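Local coordinates for protein putative NADH Oxidase (Clostridium acetobutylicum, PDB 3E10) that binds flavin mononucleotide and probably acts as an NAD(P)H-dependent oxidoreductase of the nitroreductase family, at residues Ile11-Gly16 and Leu67-Leu72; Lys18-Lys23 and Val144-Asn149; Pro71-Leu76 and Phe139-Val144. All blocks are in the same frame, centred on the assembly; numbering follows the deposited sequence. Where two conformers were deposited one is given.

Contact 1: Ile11-Gly16 and Leu67-Leu72. With FMN (flavin mononucleotide), chain L.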
# COMPACT_ATOMS: atom_id res chain seq x y z
N ILE B 11 5.58 11.25 -10.21
CA ILE B 11 5.72 12.52 -10.89
C ILE B 11 6.30 13.52 -9.92
O ILE B 11 5.77 13.70 -8.82
CB ILE B 11 4.35 12.97 -11.51
CG1 ILE B 11 3.99 11.99 -12.67
CG2 ILE B 11 4.44 14.45 -11.97
CD1 ILE B 11 2.67 12.27 -13.37
N ARG B 12 7.43 14.12 -10.31
CA ARG B 12 8.32 14.87 -9.42
C ARG B 12 8.48 16.34 -9.76
O ARG B 12 9.26 17.03 -9.11
CB ARG B 12 9.68 14.20 -9.38
CG ARG B 12 9.61 12.77 -8.83
CD ARG B 12 11.00 12.15 -8.75
NE ARG B 12 11.01 10.87 -8.06
CZ ARG B 12 10.90 9.68 -8.65
NH1 ARG B 12 10.81 9.56 -9.97
NH2 ARG B 12 10.90 8.58 -7.91
N ASN B 13 7.67 16.82 -10.71
CA ASN B 13 7.77 18.19 -11.19
C ASN B 13 6.36 18.61 -11.57
O ASN B 13 5.66 17.86 -12.23
CB ASN B 13 8.72 18.19 -12.38
CG ASN B 13 9.08 19.58 -12.85
OD1 ASN B 13 9.11 20.53 -12.06
ND2 ASN B 13 9.38 19.69 -14.14
N TYR B 14 5.95 19.81 -11.14
CA TYR B 14 4.57 20.24 -11.24
C TYR B 14 4.43 21.64 -11.78
O TYR B 14 5.32 22.51 -11.64
CB TYR B 14 3.87 20.22 -9.85
CG TYR B 14 4.20 18.96 -9.09
CD1 TYR B 14 3.56 17.77 -9.39
CD2 TYR B 14 5.18 18.96 -8.11
CE1 TYR B 14 3.90 16.59 -8.74
CE2 TYR B 14 5.53 17.80 -7.47
CZ TYR B 14 4.89 16.62 -7.76
OH TYR B 14 5.28 15.49 -7.05
N LYS B 15 3.28 21.85 -12.38
CA LYS B 15 2.78 23.18 -12.74
C LYS B 15 2.50 24.01 -11.49
O LYS B 15 2.40 23.48 -10.39
CB LYS B 15 1.49 23.05 -13.56
CG LYS B 15 1.69 22.25 -14.85
CD LYS B 15 0.48 22.23 -15.73
CE LYS B 15 0.86 21.78 -17.15
NZ LYS B 15 -0.31 21.34 -17.96
N GLY B 16 2.32 25.32 -11.67
CA GLY B 16 1.98 26.17 -10.52
C GLY B 16 0.53 26.08 -10.08
O GLY B 16 0.20 26.48 -8.98
N LEU B 67 9.09 18.74 -3.84
CA LEU B 67 8.31 19.68 -3.06
C LEU B 67 8.61 21.12 -3.48
O LEU B 67 7.82 22.02 -3.22
CB LEU B 67 8.58 19.49 -1.57
CG LEU B 67 7.94 18.22 -0.98
CD1 LEU B 67 8.57 17.88 0.37
CD2 LEU B 67 6.43 18.45 -0.87
N LYS B 68 9.74 21.35 -4.13
CA LYS B 68 10.08 22.71 -4.52
C LYS B 68 9.16 23.31 -5.57
O LYS B 68 9.07 24.54 -5.69
CB LYS B 68 11.53 22.79 -4.99
CG LYS B 68 12.52 22.42 -3.88
CD LYS B 68 13.95 22.60 -4.34
CE LYS B 68 14.93 22.24 -3.24
NZ LYS B 68 14.65 22.94 -1.94
N THR B 69 8.47 22.46 -6.32
CA THR B 69 7.44 22.94 -7.27
C THR B 69 6.02 22.53 -6.92
O THR B 69 5.06 22.97 -7.57
CB THR B 69 7.76 22.54 -8.72
OG1 THR B 69 7.72 21.12 -8.84
CG2 THR B 69 9.15 23.08 -9.20
N ALA B 70 5.84 21.70 -5.90
CA ALA B 70 4.53 21.16 -5.60
C ALA B 70 3.61 22.22 -5.01
O ALA B 70 4.00 22.92 -4.07
CB ALA B 70 4.65 19.99 -4.59
N PRO B 71 2.38 22.35 -5.54
CA PRO B 71 1.41 23.20 -4.88
C PRO B 71 0.66 22.58 -3.71
O PRO B 71 -0.12 23.27 -3.04
CB PRO B 71 0.39 23.44 -6.00
CG PRO B 71 0.41 22.14 -6.77
CD PRO B 71 1.87 21.83 -6.82
N LEU B 72 0.88 21.28 -3.49
CA LEU B 72 0.23 20.57 -2.41
C LEU B 72 1.20 19.54 -1.85
O LEU B 72 1.90 18.87 -2.61
CB LEU B 72 -1.00 19.80 -2.93
CG LEU B 72 -1.81 18.94 -1.96
CD1 LEU B 72 -2.43 19.78 -0.86
CD2 LEU B 72 -2.89 18.18 -2.72
N1 FMN L . 10.77 8.82 -4.85
C2 FMN L . 11.50 9.95 -4.60
O2 FMN L . 11.75 10.74 -5.52
N3 FMN L . 11.92 10.20 -3.32
C4 FMN L . 11.73 9.32 -2.28
O4 FMN L . 12.13 9.60 -1.12
C4A FMN L . 10.98 8.18 -2.53
N5 FMN L . 10.71 7.31 -1.51
C5A FMN L . 9.90 6.20 -1.77
C6 FMN L . 9.63 5.33 -0.71
C7 FMN L . 8.83 4.20 -0.91
C7M FMN L . 8.48 3.32 0.24
C8 FMN L . 8.29 3.97 -2.18
C8M FMN L . 7.23 2.88 -2.38
C9 FMN L . 8.58 4.85 -3.23
C9A FMN L . 9.39 5.96 -3.04
N10 FMN L . 9.72 6.83 -4.09
C10 FMN L . 10.48 7.97 -3.83
C1' FMN L . 9.16 6.60 -5.43
C2' FMN L . 9.95 5.49 -6.14
O2' FMN L . 11.24 5.93 -6.55
C3' FMN L . 9.17 5.04 -7.38
O3' FMN L . 7.97 4.42 -6.93
C4' FMN L . 9.95 4.08 -8.30
O4' FMN L . 11.04 4.75 -8.92
C5' FMN L . 9.09 3.44 -9.39
O5' FMN L . 8.53 4.43 -10.26
P FMN L . 6.94 4.59 -10.36
O1P FMN L . 6.35 3.24 -10.66
O2P FMN L . 6.43 5.09 -9.05
O3P FMN L . 6.74 5.56 -11.51
O HOH W 1 10.21 20.22 -8.22
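Tyr-14 and Thr-69 bring two irregular loops together, their CA atoms 5.6 Å apart, and one backbone amide makes the join: Tyr-14 N donates to Thr-69 OG1 over 3.2 Å, with an angle of 147° at the hydrogen. In this nitroreductase-family fold the loop Ile-11 to Gly-16 follows helix 4-7 and the FMN-binding Arg-8 and Arg-9. A side-chain hydroxyl here serves a loop amide as acceptor: with chi1 at 64°, Thr-69 OG1 lies between its own N and carbonyl carbon, on the side of Tyr-14 N. The same oxygen lies 2.7 Å from a water, which in turn makes a weak bond to Arg-12 O.

The ring of Tyr-14 crosses Thr-69 at about a right angle. Tyr-14 CD2 carries the apolar part, 3.7 Å from Ala-70 CB, with the ring oblique to Ala-70, while Tyr-14 CB rests on Pro-71 CD. At the far end of the ring the hydroxyl is hydrogen-bonded to Ser-143 of the central sheet, which ties the loop to the strand beneath. Asn-13 is held elsewhere, its ND2 bonded to Asn-149.

The Arg-12 CB bond points away from Leu-67 to Leu-72, and its chain, extended from CG to NE, brings the guanidinium to the pyrimidine side of the flavin. Ser-10, Tyr-63 and Gly-115 also bond the FMN. Such a positive group beside the N1-C2 end would be expected to stabilise negative charge on the reduced flavin. Arg-12 NE reaches FMN O2 at 2.6 Å, and Arg-12 NH2 donates nearly straight, at 169°, to FMN N1 3.1 Å away.

Contact 2: Lys18-Lys23 and Val144-Asn149; sequences KVEKEK and VGYPEN
Tyr-146 OH is gripped from two directions: it gives its proton to Glu-20 OE1 at 2.5 Å and accepts one from Lys-23 NZ at 2.8 Å. The carboxylate receives the phenol on the syn lone pair of OE1, with its plane turned 75° from that of the ring, and both partners lie at the ring's edge, near its plane. The bend of the glutamate chain at chi2 (89°) brings OE1 round to the hydroxyl, whereas Lys-23 arrives on a chain extended beyond CG. A hydroxyl set between an acid and an ammonium group is probably polarised, and it bridges opposite charges, Glu-20 OE1 and Lys-23 NZ being 4.3 Å apart. Lys-23 NZ has a second acceptor in Leu-107 O.

Glu-20 occupies the N-cap position of helix 21-32, so the tyrosine joins the first turn of that helix to the chain just leaving strand 136-145 of the central antiparallel sheet. Lys-18 O also approaches the ring edge, 3.8 Å from Tyr-146 CE2. The rest of the contact is apolar: Val-19 CG2 lies 4.0 Å from Gly-145 CA and 4.3 Å from Val-144 CG1. Val-19 also touches Leu-72, and Val-144 reaches Leu-27 of helix 21-32.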
# COMPACT_ATOMS: atom_id res chain seq x y z
N LYS B 18 -2.92 25.43 -8.58
CA LYS B 18 -3.34 24.85 -7.32
C LYS B 18 -4.20 23.61 -7.54
O LYS B 18 -4.94 23.50 -8.52
CB LYS B 18 -4.09 25.88 -6.45
CG LYS B 18 -3.32 27.18 -6.26
CD LYS B 18 -1.92 26.93 -5.72
CE LYS B 18 -1.21 28.23 -5.32
NZ LYS B 18 0.19 27.97 -4.84
N VAL B 19 -4.12 22.67 -6.60
CA VAL B 19 -4.99 21.50 -6.63
C VAL B 19 -6.32 21.93 -6.03
O VAL B 19 -6.36 22.46 -4.91
CB VAL B 19 -4.39 20.33 -5.84
CG1 VAL B 19 -5.33 19.16 -5.86
CG2 VAL B 19 -3.00 19.91 -6.44
N GLU B 20 -7.39 21.71 -6.78
CA GLU B 20 -8.72 22.13 -6.37
C GLU B 20 -9.08 21.51 -5.02
O GLU B 20 -8.76 20.34 -4.76
CB GLU B 20 -9.76 21.72 -7.41
CG GLU B 20 -9.65 22.47 -8.77
CD GLU B 20 -8.73 21.81 -9.80
OE1 GLU B 20 -7.85 21.01 -9.42
OE2 GLU B 20 -8.87 22.14 -11.00
N LYS B 21 -9.78 22.29 -4.20
CA LYS B 21 -10.21 21.83 -2.88
C LYS B 21 -10.93 20.50 -2.96
O LYS B 21 -10.71 19.64 -2.12
CB LYS B 21 -11.10 22.87 -2.16
CG LYS B 21 -10.40 24.17 -1.89
CD LYS B 21 -9.26 24.08 -0.90
CE LYS B 21 -8.89 25.50 -0.44
NZ LYS B 21 -7.49 25.60 -0.02
N GLU B 22 -11.78 20.31 -3.97
CA GLU B 22 -12.53 19.07 -4.09
C GLU B 22 -11.62 17.86 -4.33
O GLU B 22 -11.90 16.77 -3.85
CB GLU B 22 -13.61 19.14 -5.16
CG GLU B 22 -13.14 19.30 -6.54
N LYS B 23 -10.53 18.07 -5.06
CA LYS B 23 -9.58 17.00 -5.32
C LYS B 23 -8.76 16.68 -4.07
O LYS B 23 -8.50 15.52 -3.79
CB LYS B 23 -8.65 17.38 -6.49
CG LYS B 23 -9.38 17.34 -7.83
CD LYS B 23 -8.47 17.43 -9.04
CE LYS B 23 -9.26 17.40 -10.35
NZ LYS B 23 -8.38 17.35 -11.55
N VAL B 144 2.13 16.60 -4.51
CA VAL B 144 1.03 16.45 -5.46
C VAL B 144 0.93 17.76 -6.27
O VAL B 144 1.09 18.85 -5.74
CB VAL B 144 -0.31 16.22 -4.73
CG1 VAL B 144 -1.44 15.99 -5.74
CG2 VAL B 144 -0.25 15.04 -3.77
N GLY B 145 0.61 17.62 -7.55
CA GLY B 145 0.33 18.77 -8.41
C GLY B 145 -0.04 18.32 -9.81
O GLY B 145 -0.05 17.15 -10.11
N TYR B 146 -0.35 19.26 -10.69
CA TYR B 146 -0.55 18.93 -12.09
C TYR B 146 0.83 18.70 -12.73
O TYR B 146 1.76 19.48 -12.53
CB TYR B 146 -1.34 20.04 -12.81
CG TYR B 146 -2.81 19.98 -12.44
CD1 TYR B 146 -3.65 19.05 -13.01
CD2 TYR B 146 -3.31 20.74 -11.41
CE1 TYR B 146 -4.97 18.94 -12.62
CE2 TYR B 146 -4.65 20.65 -11.01
CZ TYR B 146 -5.47 19.74 -11.63
OH TYR B 146 -6.80 19.63 -11.25
N PRO B 147 0.99 17.61 -13.45
CA PRO B 147 2.31 17.30 -14.01
C PRO B 147 2.86 18.35 -14.96
O PRO B 147 2.12 18.88 -15.76
CB PRO B 147 2.09 15.98 -14.74
CG PRO B 147 0.93 15.37 -14.09
CD PRO B 147 0.02 16.54 -13.76
N GLU B 148 4.16 18.65 -14.86
CA GLU B 148 4.83 19.66 -15.73
C GLU B 148 5.35 19.07 -17.04
O GLU B 148 5.09 19.61 -18.12
CB GLU B 148 6.00 20.29 -14.96
CG GLU B 148 6.77 21.40 -15.68
CD GLU B 148 5.89 22.60 -15.97
OE1 GLU B 148 5.14 22.55 -16.97
OE2 GLU B 148 5.93 23.59 -15.21
N ASN B 149 6.12 18.01 -16.93
CA ASN B 149 6.87 17.46 -18.09
C ASN B 149 7.07 15.98 -17.88
O ASN B 149 8.17 15.44 -18.07
CB ASN B 149 8.22 18.18 -18.26
CG ASN B 149 9.17 17.98 -17.07
OD1 ASN B 149 8.82 17.38 -16.04
ND2 ASN B 149 10.39 18.49 -17.22

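Contact 3: Pro71-Leu76 and Phe139-Val144; sequences PLAIVL and FCVISV
Phe-139 and Cys-140 together face Leu-76, a classic beta bulge in an otherwise regular antiparallel pair whose short axes run 4.7 Å apart at 165°. Phe-139 N bonds Leu-76 O at 2.8 Å, and Cys-140 N reaches the same oxygen more weakly, so one carbonyl serves two successive amides. With CG anti to its N (chi1 178°), the Phe-139 ring turns an edge to Leu-76, its CD2 4.2 Å from Leu-76 CB. Cys-140 returns a bond through its carbonyl to Leu-76 N, and its SG sits 3.9 Å from Leu-76 CD2.

Val-141 belongs to a non-hydrogen-bonded pair with Val-75. Here the two side chains cross, CG2 of Val-141 lying 4.1 Å from CG2 of Val-75, and Val-141 CG1 leans towards Ala-73 CB on the same face. Ile-142 then makes the regular two-bond pair with Ile-74; its N donates to Ile-74 O at 2.8 Å and 171°, and its O accepts from Ile-74 N in the carbonyl plane. On the face shared with Cys-140, Ile-142 CD1 meets Leu-76 CD1 at 4.0 Å.

Ser-143 pairs with Ala-73 without hydrogen bonds; besides its bond with Tyr-14, its OG is hydrogen-bonded to Ser-66 OG. Val-144 closes the ladder, its N bonded to Leu-72 O; the two side chains lie alongside, pointing the same way, with Val-144 CB 3.8 Å from Leu-72 CD2.

These are the two inner strands of the four-stranded sheet, flanked by strand 43-48 next to 72-79 and strand 110-115 next to 136-145. Leu-76 and Phe-139 pack on helix 89-106, and Phe-139 also touches Gln-91 of the second subunit.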
# COMPACT_ATOMS: atom_id res chain seq x y z
N PRO B 71 2.38 22.35 -5.54
CA PRO B 71 1.41 23.20 -4.88
C PRO B 71 0.66 22.58 -3.71
O PRO B 71 -0.12 23.27 -3.04
CB PRO B 71 0.39 23.44 -6.00
CG PRO B 71 0.41 22.14 -6.77
CD PRO B 71 1.87 21.83 -6.82
N LEU B 72 0.88 21.28 -3.49
CA LEU B 72 0.23 20.57 -2.41
C LEU B 72 1.20 19.54 -1.85
O LEU B 72 1.90 18.87 -2.61
CB LEU B 72 -1.00 19.80 -2.93
CG LEU B 72 -1.81 18.94 -1.96
CD1 LEU B 72 -2.43 19.78 -0.86
CD2 LEU B 72 -2.89 18.18 -2.72
N ALA B 73 1.24 19.45 -0.54
CA ALA B 73 1.93 18.34 0.13
C ALA B 73 1.01 17.74 1.18
O ALA B 73 0.27 18.47 1.86
CB ALA B 73 3.23 18.82 0.81
N ILE B 74 1.05 16.41 1.31
CA ILE B 74 0.29 15.72 2.36
C ILE B 74 1.29 14.91 3.18
O ILE B 74 1.96 14.02 2.65
CB ILE B 74 -0.82 14.80 1.78
CG1 ILE B 74 -1.71 15.58 0.80
CG2 ILE B 74 -1.65 14.17 2.95
CD1 ILE B 74 -2.75 14.70 0.01
N VAL B 75 1.41 15.27 4.46
CA VAL B 75 2.25 14.51 5.39
C VAL B 75 1.39 13.42 6.03
O VAL B 75 0.38 13.72 6.63
CB VAL B 75 2.89 15.42 6.45
CG1 VAL B 75 3.90 14.63 7.35
CG2 VAL B 75 3.59 16.63 5.83
N LEU B 76 1.84 12.17 5.91
CA LEU B 76 1.15 11.01 6.49
C LEU B 76 1.86 10.68 7.80
O LEU B 76 3.07 10.53 7.83
CB LEU B 76 1.22 9.81 5.54
CG LEU B 76 0.11 9.72 4.49
CD1 LEU B 76 0.19 10.85 3.51
CD2 LEU B 76 0.17 8.37 3.77
N PHE B 139 5.35 9.21 8.80
CA PHE B 139 5.42 8.07 7.89
C PHE B 139 6.05 8.43 6.53
O PHE B 139 7.06 7.85 6.13
CB PHE B 139 4.06 7.41 7.69
CG PHE B 139 4.12 6.26 6.71
CD1 PHE B 139 4.75 5.09 7.06
CD2 PHE B 139 3.65 6.38 5.41
CE1 PHE B 139 4.84 4.04 6.17
CE2 PHE B 139 3.77 5.33 4.50
CZ PHE B 139 4.35 4.17 4.87
N CYS B 140 5.46 9.39 5.83
CA CYS B 140 5.97 9.82 4.54
C CYS B 140 5.37 11.17 4.22
O CYS B 140 4.48 11.66 4.93
CB CYS B 140 5.66 8.80 3.43
SG CYS B 140 3.96 8.83 2.80
N VAL B 141 5.86 11.77 3.15
CA VAL B 141 5.23 12.95 2.56
C VAL B 141 4.88 12.60 1.13
O VAL B 141 5.66 11.93 0.45
CB VAL B 141 6.15 14.17 2.59
CG1 VAL B 141 5.47 15.38 1.92
CG2 VAL B 141 6.63 14.50 4.01
N ILE B 142 3.70 13.03 0.66
CA ILE B 142 3.31 12.90 -0.75
C ILE B 142 3.22 14.31 -1.35
O ILE B 142 2.47 15.14 -0.85
CB ILE B 142 2.02 12.11 -0.91
CG1 ILE B 142 2.19 10.67 -0.38
CG2 ILE B 142 1.59 12.05 -2.40
CD1 ILE B 142 0.97 9.87 -0.30
N SER B 143 4.04 14.58 -2.35
CA SER B 143 3.94 15.84 -3.07
C SER B 143 2.97 15.61 -4.23
O SER B 143 2.97 14.53 -4.82
CB SER B 143 5.28 16.36 -3.56
OG SER B 143 5.90 15.43 -4.37
N VAL B 144 2.13 16.60 -4.51
CA VAL B 144 1.03 16.45 -5.46
C VAL B 144 0.93 17.76 -6.27
O VAL B 144 1.09 18.85 -5.74
CB VAL B 144 -0.31 16.22 -4.73
CG1 VAL B 144 -1.44 15.99 -5.74
CG2 VAL B 144 -0.25 15.04 -3.77

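Contact 3 runs along the two inner strands of the sheet near the chain's centre, and contacts 1 and 2 lie at the end where strand 72-79 begins and strand 136-145 finishes, their centres 11 and 12 Å from that of contact 3 and 8 Å from each other. Contact 1 leads into strand 72-79 and shares Pro-71 and Leu-72 with contact 3, while contact 2 leaves strand 136-145 and shares Val-144. Along the chain contact 3 is nested within the loop closed by contact 2, and the segments of contacts 1 and 2 alternate. Segments 11-16 and 18-23 thus both pack at that end of the sheet, an arrangement consistent with holding Arg-12 near the FMN.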